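Local coordinates for homoserine dehydrogenase (Thermoplasma acidophilum, PDB 3ING), which probably catalyses the NADP-dependent interconversion of L-aspartate semialdehyde and L-homoserine, a shared step in threonine and methionine biosynthesis, at residues N117-W125 with D213-H224; Y138-G148 with T309-L320. One frame throughout, in Å; residues are numbered along the deposited sequence.

Contact 1: residues N117-W125 with D213-H224; sequences NKSGLANKW and DAARKSVILVNH. With NDP (NADPH dihydro-nicotinamide-adenine-dinucleotide phosphate), chain C.
The indole of Trp125 lies with one face against Asn223, whose CB sits 3.5 Å from the centroid of the six-membered ring, nearly on its normal, a CH-pi contact. The amide continues across the same ring system, its ND2 3.4 Å from Trp125 CG, with the two planes turned 66° apart; its OD1 is hydrogen-bonded to Thr228 and Tyr230 N. At the indole edge, in plane, is Leu121 O of its own helix. CG of Trp125 stands anti to the backbone N (chi1 -178°), which carries the indole over to Asn223, its face meeting CB. Water 2 joins Asn223 O to Trp125 NE1, the latter bond weak. Were Trp125 replaced by an alanine, CB and the amide of Asn223 would probably lose their aromatic cover and a gap open beside Ile220, whose CG2 packs at the ring's CZ3.

The other flat group, the Arg216 guanidinium, has water 1 in plane at its edge, taking the NE proton and that of Asn123 ND2, while NH1 pairs with Asp207. The packing tightens where the helices come closest: Ala122 CB meets Arg216 CB at 3.5 Å, and the small methyl lets the axes approach to 8.3 Å at a crossing of 62°.

Toward the cofactor, the extended Lys118 puts NZ 2.7 Å from Asp213 OD1, a salt bridge on the syn lone pair; Ser172 holds the other oxygen. Lys217 NZ, bonded to Thr144 O, lies 2.8 Å from Lys118 NZ, two donors not bonded to each other, with the Asp213 carboxylate beside Lys118. Asn117 OD1 caps the helix start through Ser119 N. Lys217 is the predicted proton donor and Lys118 CE touches the nicotinamide at C6N, so this interface between the Rossmann-type and catalytic domains ends at the probable homoserine dehydrogenase active site.

Contact 2: residues Y138-G148 with T309-L320; sequences YIRYEATVAGG and TAGAVVNDILLL. With NA (sodium ion), chain B; NDP (NADPH dihydro-nicotinamide-adenine-dinucleotide phosphate), chain C.
Arg140 lies along the last turns of helix 309-320, its aliphatic stem sliding past Leu320 in the opposite direction, with CD 3.9 Å from Leu320 CG. A bend at chi3 (67°) turns the guanidinium so that one face receives Leu319 CD1 and its edge meets Asp316. There NE donates to Asp316 OD1 at 3.0 Å in a nearly straight salt bridge (163°). The oxygen lies in the guanidinium plane, yet NE approaches from above the carboxylate, the two planes being 72° apart.

Asp316 is gripped at both oxygens. OD2 accepts Glu142 N at 2.8 Å through its syn lone pair, and water 4 links that oxygen to Ala143 N. The aspartate thus holds one backbone amide directly and the next through water at the start of the 3-10 turn 142-144, while water 3 sits among Arg140 NH2, Asp316 OD1 and Glu142 OE1. Arginine and water probably temper the charge of the two neighbouring carboxylates. NH2 also pairs with Asp156.

Glu142 bends away from the helix to the sodium ion, which takes OE2 at 2.8 Å along with Glu142 O, Val145 O, Ala146 O and, just past Gly148, Val149 O. OE2 also accepts from Leu151 N, and OE1 from Ser153 N. Small residues fill the space beneath: Ala312 CB packs on Glu142 CG and approaches Gly147 O to 3.4 Å, and Ala143 CB rests against Val313 CG2 and Thr309 CG2. At the cofactor end, Thr309 CG2 touches the nicotinamide at C4N and C5N, and Ala143 O comes 3.1 Å from NDP C5N.

Helix 306-321 packs against strand 139-140, the edge of the Rossmann-type sheet, and its loop, and through Thr309 and Ala310 against helix 14-29; strand 85-88 supports Val313 and Leu320, and Leu160 of the second subunit covers Leu319.

How the contacts relate
Contacts 1 and 2 illustrate how one dinucleotide site can be assembled from distant parts of a chain. Both are largely buried, although contact 2 reaches the surface at Tyr138. Helix 119-135 is followed in the chain by strand 139-140, so the first segments of the two contacts are neighbours in sequence, and both contacts touch the cofactor. Contact 1 joins two helices through apolar and aromatic packing, with charge gathered at its nicotinamide end; contact 2 sets a loop on a helix, relying on a carboxylate, ordered waters and a metal ion. A probable hydrogen bond between His224 and Tyr141 helps tie them together.

Contact 1: residues N117-W125 with D213-H224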
loop_
_atom_site.group_PDB
_atom_site.type_symbol
_atom_site.label_atom_id
_atom_site.label_comp_id
_atom_site.label_asym_id
_atom_site.label_seq_id
_atom_site.Cartn_x
_atom_site.Cartn_y
_atom_site.Cartn_z
ATOM N N ASN A 117 12.166 -15.429 -5.000
ATOM C CA ASN A 117 12.303 -16.319 -6.146
ATOM C C ASN A 117 10.904 -16.622 -6.707
ATOM O O ASN A 117 10.012 -16.993 -5.964
ATOM C CB ASN A 117 13.088 -17.565 -5.695
ATOM C CG ASN A 117 13.142 -18.681 -6.755
ATOM O OD1 ASN A 117 12.201 -18.873 -7.473
ATOM N ND2 ASN A 117 14.232 -19.427 -6.793
ATOM N N LYS A 118 10.729 -16.426 -8.021
ATOM C CA LYS A 118 9.439 -16.542 -8.699
ATOM C C LYS A 118 9.143 -17.913 -9.263
ATOM O O LYS A 118 7.994 -18.190 -9.629
ATOM C CB LYS A 118 9.411 -15.547 -9.862
ATOM C CG LYS A 118 9.722 -14.154 -9.358
ATOM C CD LYS A 118 10.227 -13.217 -10.428
ATOM C CE LYS A 118 11.087 -12.112 -9.776
ATOM N NZ LYS A 118 11.719 -11.219 -10.788
ATOM N N SER A 119 10.159 -18.766 -9.372
ATOM C CA SER A 119 9.990 -20.021 -10.145
ATOM C C SER A 119 9.147 -21.089 -9.449
ATOM O O SER A 119 8.373 -21.806 -10.082
ATOM C CB SER A 119 11.355 -20.603 -10.461
ATOM O OG SER A 119 11.236 -21.737 -11.300
ATOM N N GLY A 120 9.320 -21.229 -8.144
ATOM C CA GLY A 120 8.506 -22.186 -7.388
ATOM C C GLY A 120 7.040 -21.866 -7.525
ATOM O O GLY A 120 6.276 -22.684 -7.938
ATOM N N LEU A 121 6.659 -20.620 -7.226
ATOM C CA LEU A 121 5.265 -20.217 -7.301
ATOM C C LEU A 121 4.728 -20.199 -8.712
ATOM O O LEU A 121 3.557 -20.444 -8.924
ATOM C CB LEU A 121 5.095 -18.829 -6.662
ATOM C CG LEU A 121 5.365 -18.761 -5.154
ATOM C CD1 LEU A 121 5.362 -17.322 -4.648
ATOM C CD2 LEU A 121 4.361 -19.655 -4.378
ATOM N N ALA A 122 5.571 -19.910 -9.691
ATOM C CA ALA A 122 5.107 -19.854 -11.089
ATOM C C ALA A 122 4.851 -21.244 -11.714
ATOM O O ALA A 122 4.041 -21.375 -12.625
ATOM C CB ALA A 122 6.093 -19.031 -11.955
ATOM N N ASN A 123 5.520 -22.261 -11.181
ATOM C CA ASN A 123 5.462 -23.613 -11.689
ATOM C C ASN A 123 4.708 -24.598 -10.812
ATOM O O ASN A 123 4.101 -25.549 -11.318
ATOM C CB ASN A 123 6.904 -24.122 -11.869
ATOM C CG ASN A 123 7.626 -23.442 -13.023
ATOM O OD1 ASN A 123 7.271 -23.654 -14.168
ATOM N ND2 ASN A 123 8.662 -22.674 -12.728
ATOM N N LYS A 124 4.754 -24.389 -9.502
ATOM C CA LYS A 124 4.296 -25.362 -8.524
ATOM C C LYS A 124 3.381 -24.743 -7.443
ATOM O O LYS A 124 3.397 -25.157 -6.280
ATOM C CB LYS A 124 5.518 -26.016 -7.857
ATOM C CG LYS A 124 6.504 -26.735 -8.810
ATOM C CD LYS A 124 6.603 -28.218 -8.632
ATOM C CE LYS A 124 5.280 -28.884 -8.347
ATOM N NZ LYS A 124 5.161 -30.234 -8.912
ATOM N N TRP A 125 2.538 -23.810 -7.854
ATOM C CA TRP A 125 1.639 -23.101 -6.935
ATOM C C TRP A 125 0.808 -24.090 -6.154
ATOM O O TRP A 125 0.704 -24.006 -4.938
ATOM C CB TRP A 125 0.698 -22.197 -7.731
ATOM C CG TRP A 125 -0.221 -21.401 -6.901
ATOM C CD1 TRP A 125 -1.410 -21.808 -6.354
ATOM C CD2 TRP A 125 -0.026 -20.046 -6.481
ATOM N NE1 TRP A 125 -1.962 -20.779 -5.641
ATOM C CE2 TRP A 125 -1.133 -19.689 -5.705
ATOM C CE3 TRP A 125 0.989 -19.101 -6.690
ATOM C CZ2 TRP A 125 -1.258 -18.436 -5.116
ATOM C CZ3 TRP A 125 0.863 -17.847 -6.114
ATOM C CH2 TRP A 125 -0.260 -17.529 -5.333
ATOM N N ASP A 213 10.590 -13.986 -17.255
ATOM C CA ASP A 213 10.478 -13.304 -15.950
ATOM C C ASP A 213 9.089 -12.696 -15.835
ATOM O O ASP A 213 8.409 -12.865 -14.833
ATOM C CB ASP A 213 11.556 -12.233 -15.800
ATOM C CG ASP A 213 11.444 -11.438 -14.489
ATOM O OD1 ASP A 213 11.702 -12.004 -13.416
ATOM O OD2 ASP A 213 11.125 -10.228 -14.529
ATOM N N ALA A 214 8.653 -11.969 -16.853
ATOM C CA ALA A 214 7.304 -11.397 -16.811
ATOM C C ALA A 214 6.226 -12.483 -16.688
ATOM O O ALA A 214 5.215 -12.313 -15.985
ATOM C CB ALA A 214 7.054 -10.539 -18.063
ATOM N N ALA A 215 6.421 -13.585 -17.408
ATOM C CA ALA A 215 5.455 -14.668 -17.406
ATOM C C ALA A 215 5.287 -15.233 -16.015
ATOM O O ALA A 215 4.171 -15.459 -15.607
ATOM C CB ALA A 215 5.821 -15.773 -18.388
ATOM N N ARG A 216 6.389 -15.463 -15.301
ATOM C CA ARG A 216 6.331 -16.011 -13.957
ATOM C C ARG A 216 5.550 -15.076 -13.063
ATOM O O ARG A 216 4.717 -15.495 -12.278
ATOM C CB ARG A 216 7.743 -16.238 -13.384
ATOM C CG ARG A 216 8.517 -17.388 -14.063
ATOM C CD ARG A 216 9.966 -17.273 -13.638
ATOM N NE ARG A 216 10.789 -18.341 -14.190
ATOM C CZ ARG A 216 12.079 -18.185 -14.513
ATOM N NH1 ARG A 216 12.683 -16.989 -14.454
ATOM N NH2 ARG A 216 12.736 -19.193 -15.008
ATOM N N LYS A 217 5.814 -13.784 -13.200
ATOM C CA LYS A 217 5.133 -12.792 -12.381
ATOM C C LYS A 217 3.640 -12.837 -12.678
ATOM O O LYS A 217 2.840 -12.699 -11.784
ATOM C CB LYS A 217 5.707 -11.381 -12.627
ATOM C CG LYS A 217 7.152 -11.230 -12.239
ATOM C CD LYS A 217 7.671 -9.813 -12.504
ATOM C CE LYS A 217 9.143 -9.690 -12.078
ATOM N NZ LYS A 217 9.347 -9.707 -10.613
ATOM N N SER A 218 3.265 -13.076 -13.933
ATOM C CA SER A 218 1.872 -13.049 -14.300
ATOM C C SER A 218 1.091 -14.201 -13.688
ATOM O O SER A 218 -0.112 -14.053 -13.428
ATOM C CB SER A 218 1.683 -13.039 -15.838
ATOM O OG SER A 218 1.936 -14.301 -16.468
ATOM N N VAL A 219 1.769 -15.343 -13.488
ATOM C CA VAL A 219 1.163 -16.536 -12.851
ATOM C C VAL A 219 0.873 -16.217 -11.397
ATOM O O VAL A 219 -0.194 -16.496 -10.894
ATOM C CB VAL A 219 2.075 -17.764 -12.905
ATOM C CG1 VAL A 219 1.509 -18.908 -12.072
ATOM C CG2 VAL A 219 2.307 -18.191 -14.351
ATOM N N ILE A 220 1.861 -15.670 -10.724
ATOM C CA ILE A 220 1.732 -15.329 -9.314
ATOM C C ILE A 220 0.592 -14.325 -9.140
ATOM O O ILE A 220 -0.249 -14.476 -8.248
ATOM C CB ILE A 220 3.074 -14.793 -8.744
ATOM C CG1 ILE A 220 4.136 -15.877 -8.863
ATOM C CG2 ILE A 220 2.900 -14.267 -7.249
ATOM C CD1 ILE A 220 5.542 -15.404 -8.579
ATOM N N LEU A 221 0.538 -13.333 -10.029
ATOM C CA LEU A 221 -0.520 -12.306 -9.976
ATOM C C LEU A 221 -1.913 -12.886 -10.189
ATOM O O LEU A 221 -2.810 -12.637 -9.391
ATOM C CB LEU A 221 -0.269 -11.188 -11.009
ATOM C CG LEU A 221 0.828 -10.175 -10.737
ATOM C CD1 LEU A 221 1.177 -9.434 -12.044
ATOM C CD2 LEU A 221 0.421 -9.211 -9.627
ATOM N N VAL A 222 -2.105 -13.626 -11.269
ATOM C CA VAL A 222 -3.429 -14.186 -11.567
ATOM C C VAL A 222 -3.846 -15.151 -10.454
ATOM O O VAL A 222 -4.979 -15.107 -9.996
ATOM C CB VAL A 222 -3.522 -14.824 -12.983
ATOM C CG1 VAL A 222 -2.765 -16.204 -13.066
ATOM C CG2 VAL A 222 -5.030 -14.958 -13.424
ATOM N N ASN A 223 -2.930 -15.999 -9.971
ATOM C CA ASN A 223 -3.278 -16.954 -8.880
ATOM C C ASN A 223 -3.583 -16.224 -7.565
ATOM O O ASN A 223 -4.522 -16.554 -6.860
ATOM C CB ASN A 223 -2.167 -17.995 -8.656
ATOM C CG ASN A 223 -1.981 -18.923 -9.827
ATOM O OD1 ASN A 223 -2.832 -19.005 -10.720
ATOM N ND2 ASN A 223 -0.902 -19.706 -9.781
ATOM N N HIS A 224 -2.770 -15.235 -7.221
ATOM C CA HIS A 224 -3.061 -14.423 -6.055
ATOM C C HIS A 224 -4.428 -13.695 -6.130
ATOM O O HIS A 224 -5.208 -13.764 -5.221
ATOM C CB HIS A 224 -2.016 -13.341 -5.861
ATOM C CG HIS A 224 -2.218 -12.563 -4.605
ATOM N ND1 HIS A 224 -1.514 -12.831 -3.450
ATOM C CD2 HIS A 224 -3.070 -11.558 -4.296
ATOM C CE1 HIS A 224 -1.908 -12.011 -2.492
ATOM N NE2 HIS A 224 -2.858 -11.239 -2.973
HETATM P PA NDP C . 22.109 -13.594 -7.648
HETATM O O1A NDP C . 22.828 -12.311 -7.536
HETATM O O2A NDP C . 22.524 -14.493 -8.752
HETATM O O5B NDP C . 22.246 -14.433 -6.280
HETATM C C5B NDP C . 21.781 -15.752 -6.081
HETATM C C4B NDP C . 22.305 -16.302 -4.763
HETATM O O4B NDP C . 21.940 -17.646 -4.585
HETATM C C3B NDP C . 23.839 -16.327 -4.722
HETATM O O3B NDP C . 24.312 -16.263 -3.385
HETATM C C2B NDP C . 24.162 -17.658 -5.311
HETATM O O2B NDP C . 25.418 -18.163 -4.950
HETATM C C1B NDP C . 23.092 -18.485 -4.649
HETATM N N9A NDP C . 22.737 -19.714 -5.347
HETATM C C8A NDP C . 22.743 -20.023 -6.679
HETATM N N7A NDP C . 22.252 -21.296 -6.811
HETATM C C5A NDP C . 21.947 -21.761 -5.591
HETATM C C6A NDP C . 21.446 -22.986 -5.202
HETATM N N6A NDP C . 20.896 -23.804 -6.095
HETATM N N1A NDP C . 21.238 -23.138 -3.878
HETATM C C2A NDP C . 21.549 -22.177 -2.938
HETATM N N3A NDP C . 22.047 -20.941 -3.310
HETATM C C4A NDP C . 22.228 -20.781 -4.653
HETATM O O3 NDP C . 20.529 -13.325 -7.756
HETATM P PN NDP C . 19.745 -12.020 -7.237
HETATM O O1N NDP C . 19.903 -10.924 -8.242
HETATM O O2N NDP C . 20.157 -11.800 -5.816
HETATM O O5D NDP C . 18.191 -12.487 -7.295
HETATM C C5D NDP C . 17.818 -13.463 -6.321
HETATM C C4D NDP C . 16.348 -13.820 -6.516
HETATM O O4D NDP C . 15.595 -12.641 -6.338
HETATM C C3D NDP C . 16.013 -14.316 -7.896
HETATM O O3D NDP C . 15.147 -15.457 -7.888
HETATM C C2D NDP C . 15.380 -13.119 -8.579
HETATM O O2D NDP C . 14.480 -13.478 -9.593
HETATM C C1D NDP C . 14.691 -12.446 -7.415
HETATM N N1N NDP C . 14.405 -11.039 -7.635
HETATM C C2N NDP C . 15.431 -10.183 -7.939
HETATM C C3N NDP C . 15.207 -8.873 -8.337
HETATM C C7N NDP C . 16.366 -7.968 -8.508
HETATM O O7N NDP C . 16.165 -6.652 -8.154
HETATM N N7N NDP C . 17.568 -8.408 -8.857
HETATM C C4N NDP C . 13.848 -8.214 -8.123
HETATM C C5N NDP C . 12.807 -9.233 -7.751
HETATM C C6N NDP C . 13.122 -10.568 -7.508
HETATM P P2B NDP C . 26.787 -17.353 -5.152
HETATM O O1X NDP C . 27.779 -18.435 -4.825
HETATM O O2X NDP C . 26.834 -16.037 -4.320
HETATM O O3X NDP C . 26.789 -17.010 -6.608
HETATM O O HOH W 1 10.501 -21.084 -14.249
HETATM O O HOH W 2 -4.803 -19.478 -5.786
#

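Contact 2: residues Y138-G148 with T309-L320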
loop_
_atom_site.group_PDB
_atom_site.type_symbol
_atom_site.label_atom_id
_atom_site.label_comp_id
_atom_site.label_asym_id
_atom_site.label_seq_id
_atom_site.Cartn_x
_atom_site.Cartn_y
_atom_site.Cartn_z
ATOM N N TYR A 138 2.548 -20.402 6.335
ATOM C CA TYR A 138 2.316 -19.332 5.365
ATOM C C TYR A 138 3.512 -19.093 4.497
ATOM O O TYR A 138 4.630 -19.405 4.894
ATOM C CB TYR A 138 2.033 -18.007 6.092
ATOM C CG TYR A 138 0.816 -18.064 6.975
ATOM C CD1 TYR A 138 -0.458 -17.910 6.439
ATOM C CD2 TYR A 138 0.920 -18.319 8.323
ATOM C CE1 TYR A 138 -1.596 -17.971 7.238
ATOM C CE2 TYR A 138 -0.221 -18.394 9.128
ATOM C CZ TYR A 138 -1.467 -18.210 8.577
ATOM O OH TYR A 138 -2.600 -18.288 9.359
ATOM N N ILE A 139 3.251 -18.519 3.312
ATOM C CA ILE A 139 4.278 -18.045 2.440
ATOM C C ILE A 139 3.929 -16.657 1.961
ATOM O O ILE A 139 2.777 -16.387 1.573
ATOM C CB ILE A 139 4.507 -19.015 1.224
ATOM C CG1 ILE A 139 5.638 -18.482 0.345
ATOM C CG2 ILE A 139 3.175 -19.298 0.431
ATOM C CD1 ILE A 139 6.291 -19.547 -0.588
ATOM N N ARG A 140 4.919 -15.758 2.008
ATOM C CA ARG A 140 4.771 -14.424 1.436
ATOM C C ARG A 140 5.818 -14.227 0.344
ATOM O O ARG A 140 6.882 -14.876 0.330
ATOM C CB ARG A 140 4.811 -13.310 2.505
ATOM C CG ARG A 140 3.680 -13.364 3.525
ATOM C CD ARG A 140 3.650 -12.049 4.400
ATOM N NE ARG A 140 3.274 -10.913 3.565
ATOM C CZ ARG A 140 2.008 -10.562 3.282
ATOM N NH1 ARG A 140 1.003 -11.225 3.786
ATOM N NH2 ARG A 140 1.756 -9.526 2.481
ATOM N N TYR A 141 5.468 -13.361 -0.605
ATOM C CA TYR A 141 6.172 -13.239 -1.884
ATOM C C TYR A 141 6.139 -11.843 -2.499
ATOM O O TYR A 141 6.133 -11.666 -3.717
ATOM C CB TYR A 141 5.642 -14.336 -2.817
ATOM C CG TYR A 141 4.120 -14.503 -2.843
ATOM C CD1 TYR A 141 3.336 -13.716 -3.675
ATOM C CD2 TYR A 141 3.483 -15.450 -2.059
ATOM C CE1 TYR A 141 1.948 -13.862 -3.719
ATOM C CE2 TYR A 141 2.090 -15.608 -2.109
ATOM C CZ TYR A 141 1.331 -14.797 -2.928
ATOM O OH TYR A 141 -0.051 -14.933 -2.984
ATOM N N GLU A 142 6.198 -10.833 -1.639
ATOM C CA GLU A 142 6.219 -9.465 -2.115
ATOM C C GLU A 142 7.232 -9.205 -3.219
ATOM O O GLU A 142 6.918 -8.594 -4.232
ATOM C CB GLU A 142 6.532 -8.506 -0.976
ATOM C CG GLU A 142 6.338 -7.035 -1.386
ATOM C CD GLU A 142 4.883 -6.760 -1.725
ATOM O OE1 GLU A 142 4.041 -6.966 -0.843
ATOM O OE2 GLU A 142 4.602 -6.385 -2.879
ATOM N N ALA A 143 8.463 -9.622 -3.002
ATOM C CA ALA A 143 9.549 -9.370 -3.941
ATOM C C ALA A 143 9.445 -10.094 -5.275
ATOM O O ALA A 143 10.177 -9.758 -6.194
ATOM C CB ALA A 143 10.903 -9.718 -3.260
ATOM N N THR A 144 8.552 -11.083 -5.399
ATOM C CA THR A 144 8.433 -11.853 -6.627
ATOM C C THR A 144 7.759 -11.087 -7.776
ATOM O O THR A 144 7.940 -11.483 -8.891
ATOM C CB THR A 144 7.644 -13.159 -6.425
ATOM O OG1 THR A 144 6.269 -12.832 -6.094
ATOM C CG2 THR A 144 8.319 -14.025 -5.334
ATOM N N VAL A 145 7.019 -10.004 -7.512
ATOM C CA VAL A 145 6.451 -9.189 -8.615
ATOM C C VAL A 145 6.758 -7.715 -8.350
ATOM O O VAL A 145 6.359 -7.175 -7.311
ATOM C CB VAL A 145 4.941 -9.354 -8.765
ATOM C CG1 VAL A 145 4.388 -8.479 -10.000
ATOM C CG2 VAL A 145 4.556 -10.820 -8.903
ATOM N N ALA A 146 7.483 -7.080 -9.260
ATOM C CA ALA A 146 7.854 -5.667 -9.103
ATOM C C ALA A 146 8.649 -5.491 -7.826
ATOM O O ALA A 146 8.216 -4.845 -6.873
ATOM C CB ALA A 146 6.617 -4.707 -9.110
ATOM N N GLY A 147 9.799 -6.110 -7.804
ATOM C CA GLY A 147 10.747 -6.021 -6.690
ATOM C C GLY A 147 10.363 -5.144 -5.517
ATOM O O GLY A 147 9.735 -5.585 -4.569
ATOM N N GLY A 148 10.709 -3.879 -5.604
ATOM C CA GLY A 148 10.535 -2.977 -4.494
ATOM C C GLY A 148 9.247 -2.185 -4.464
ATOM O O GLY A 148 9.044 -1.383 -3.558
ATOM N N THR A 309 14.226 -4.288 -3.467
ATOM C CA THR A 309 13.663 -5.623 -3.444
ATOM C C THR A 309 13.944 -6.258 -2.085
ATOM O O THR A 309 13.065 -6.862 -1.486
ATOM C CB THR A 309 14.299 -6.470 -4.575
ATOM O OG1 THR A 309 14.001 -5.883 -5.858
ATOM C CG2 THR A 309 13.839 -7.963 -4.575
ATOM N N ALA A 310 15.167 -6.115 -1.587
ATOM C CA ALA A 310 15.529 -6.614 -0.235
ATOM C C ALA A 310 14.620 -6.002 0.867
ATOM O O ALA A 310 14.234 -6.645 1.839
ATOM C CB ALA A 310 17.052 -6.329 0.043
ATOM N N GLY A 311 14.239 -4.751 0.685
ATOM C CA GLY A 311 13.371 -4.097 1.641
ATOM C C GLY A 311 11.985 -4.719 1.630
ATOM O O GLY A 311 11.377 -4.860 2.663
ATOM N N ALA A 312 11.546 -5.169 0.462
ATOM C CA ALA A 312 10.262 -5.886 0.308
ATOM C C ALA A 312 10.313 -7.230 1.004
ATOM O O ALA A 312 9.392 -7.617 1.745
ATOM C CB ALA A 312 9.923 -6.058 -1.225
ATOM N N VAL A 313 11.424 -7.945 0.830
ATOM C CA VAL A 313 11.654 -9.191 1.568
ATOM C C VAL A 313 11.592 -8.959 3.085
ATOM O O VAL A 313 10.944 -9.740 3.812
ATOM C CB VAL A 313 13.006 -9.884 1.175
ATOM C CG1 VAL A 313 13.278 -11.107 2.028
ATOM C CG2 VAL A 313 13.045 -10.206 -0.356
ATOM N N VAL A 314 12.228 -7.891 3.579
ATOM C CA VAL A 314 12.267 -7.688 5.035
ATOM C C VAL A 314 10.890 -7.232 5.538
ATOM O O VAL A 314 10.501 -7.573 6.647
ATOM C CB VAL A 314 13.428 -6.772 5.495
ATOM C CG1 VAL A 314 13.342 -6.484 7.011
ATOM C CG2 VAL A 314 14.776 -7.418 5.166
ATOM N N ASN A 315 10.142 -6.508 4.704
ATOM C CA ASN A 315 8.754 -6.178 5.064
ATOM C C ASN A 315 7.956 -7.462 5.260
ATOM O O ASN A 315 7.224 -7.601 6.238
ATOM C CB ASN A 315 8.076 -5.300 4.018
ATOM C CG ASN A 315 6.761 -4.771 4.508
ATOM O OD1 ASN A 315 5.670 -5.247 4.113
ATOM N ND2 ASN A 315 6.842 -3.851 5.454
ATOM N N ASP A 316 8.129 -8.431 4.351
ATOM C CA ASP A 316 7.457 -9.723 4.484
ATOM C C ASP A 316 7.853 -10.422 5.785
ATOM O O ASP A 316 6.994 -11.001 6.466
ATOM C CB ASP A 316 7.723 -10.647 3.298
ATOM C CG ASP A 316 6.785 -10.407 2.105
ATOM O OD1 ASP A 316 5.710 -9.765 2.256
ATOM O OD2 ASP A 316 7.114 -10.951 1.022
ATOM N N ILE A 317 9.144 -10.398 6.121
ATOM C CA ILE A 317 9.619 -10.993 7.396
ATOM C C ILE A 317 8.906 -10.363 8.612
ATOM O O ILE A 317 8.455 -11.062 9.549
ATOM C CB ILE A 317 11.163 -10.847 7.544
ATOM C CG1 ILE A 317 11.894 -11.675 6.467
ATOM C CG2 ILE A 317 11.616 -11.251 8.975
ATOM C CD1 ILE A 317 13.451 -11.518 6.475
ATOM N N LEU A 318 8.771 -9.039 8.571
ATOM C CA LEU A 318 8.162 -8.309 9.674
ATOM C C LEU A 318 6.658 -8.552 9.704
ATOM O O LEU A 318 6.075 -8.728 10.787
ATOM C CB LEU A 318 8.503 -6.821 9.564
ATOM C CG LEU A 318 9.991 -6.553 9.756
ATOM C CD1 LEU A 318 10.333 -5.064 9.573
ATOM C CD2 LEU A 318 10.436 -7.046 11.152
ATOM N N LEU A 319 6.022 -8.650 8.542
ATOM C CA LEU A 319 4.580 -8.992 8.537
ATOM C C LEU A 319 4.359 -10.373 9.155
ATOM O O LEU A 319 3.414 -10.569 9.920
ATOM C CB LEU A 319 3.985 -8.944 7.127
ATOM C CG LEU A 319 3.780 -7.546 6.495
ATOM C CD1 LEU A 319 3.431 -7.631 5.000
ATOM C CD2 LEU A 319 2.653 -6.852 7.306
ATOM N N LEU A 320 5.238 -11.323 8.849
ATOM C CA LEU A 320 5.081 -12.670 9.397
ATOM C C LEU A 320 5.437 -12.760 10.881
ATOM O O LEU A 320 4.987 -13.662 11.568
ATOM C CB LEU A 320 5.863 -13.685 8.590
ATOM C CG LEU A 320 5.201 -14.111 7.293
ATOM C CD1 LEU A 320 6.185 -14.869 6.376
ATOM C CD2 LEU A 320 4.007 -14.994 7.592
HETATM NA NA NA B . 6.458 -6.097 -5.012
HETATM P PA NDP C . 22.109 -13.594 -7.648
HETATM O O1A NDP C . 22.828 -12.311 -7.536
HETATM O O2A NDP C . 22.524 -14.493 -8.752
HETATM O O5B NDP C . 22.246 -14.433 -6.280
HETATM C C5B NDP C . 21.781 -15.752 -6.081
HETATM C C4B NDP C . 22.305 -16.302 -4.763
HETATM O O4B NDP C . 21.940 -17.646 -4.585
HETATM C C3B NDP C . 23.839 -16.327 -4.722
HETATM O O3B NDP C . 24.312 -16.263 -3.385
HETATM C C2B NDP C . 24.162 -17.658 -5.311
HETATM O O2B NDP C . 25.418 -18.163 -4.950
HETATM C C1B NDP C . 23.092 -18.485 -4.649
HETATM N N9A NDP C . 22.737 -19.714 -5.347
HETATM C C8A NDP C . 22.743 -20.023 -6.679
HETATM N N7A NDP C . 22.252 -21.296 -6.811
HETATM C C5A NDP C . 21.947 -21.761 -5.591
HETATM C C6A NDP C . 21.446 -22.986 -5.202
HETATM N N6A NDP C . 20.896 -23.804 -6.095
HETATM N N1A NDP C . 21.238 -23.138 -3.878
HETATM C C2A NDP C . 21.549 -22.177 -2.938
HETATM N N3A NDP C . 22.047 -20.941 -3.310
HETATM C C4A NDP C . 22.228 -20.781 -4.653
HETATM O O3 NDP C . 20.529 -13.325 -7.756
HETATM P PN NDP C . 19.745 -12.020 -7.237
HETATM O O1N NDP C . 19.903 -10.924 -8.242
HETATM O O2N NDP C . 20.157 -11.800 -5.816
HETATM O O5D NDP C . 18.191 -12.487 -7.295
HETATM C C5D NDP C . 17.818 -13.463 -6.321
HETATM C C4D NDP C . 16.348 -13.820 -6.516
HETATM O O4D NDP C . 15.595 -12.641 -6.338
HETATM C C3D NDP C . 16.013 -14.316 -7.896
HETATM O O3D NDP C . 15.147 -15.457 -7.888
HETATM C C2D NDP C . 15.380 -13.119 -8.579
HETATM O O2D NDP C . 14.480 -13.478 -9.593
HETATM C C1D NDP C . 14.691 -12.446 -7.415
HETATM N N1N NDP C . 14.405 -11.039 -7.635
HETATM C C2N NDP C . 15.431 -10.183 -7.939
HETATM C C3N NDP C . 15.207 -8.873 -8.337
HETATM C C7N NDP C . 16.366 -7.968 -8.508
HETATM O O7N NDP C . 16.165 -6.652 -8.154
HETATM N N7N NDP C . 17.568 -8.408 -8.857
HETATM C C4N NDP C . 13.848 -8.214 -8.123
HETATM C C5N NDP C . 12.807 -9.233 -7.751
HETATM C C6N NDP C . 13.122 -10.568 -7.508
HETATM P P2B NDP C . 26.787 -17.353 -5.152
HETATM O O1X NDP C . 27.779 -18.435 -4.825
HETATM O O2X NDP C . 26.834 -16.037 -4.320
HETATM O O3X NDP C . 26.789 -17.010 -6.608
HETATM O O HOH W 3 3.745 -9.357 0.507
HETATM O O HOH W 4 9.249 -11.248 -0.717
#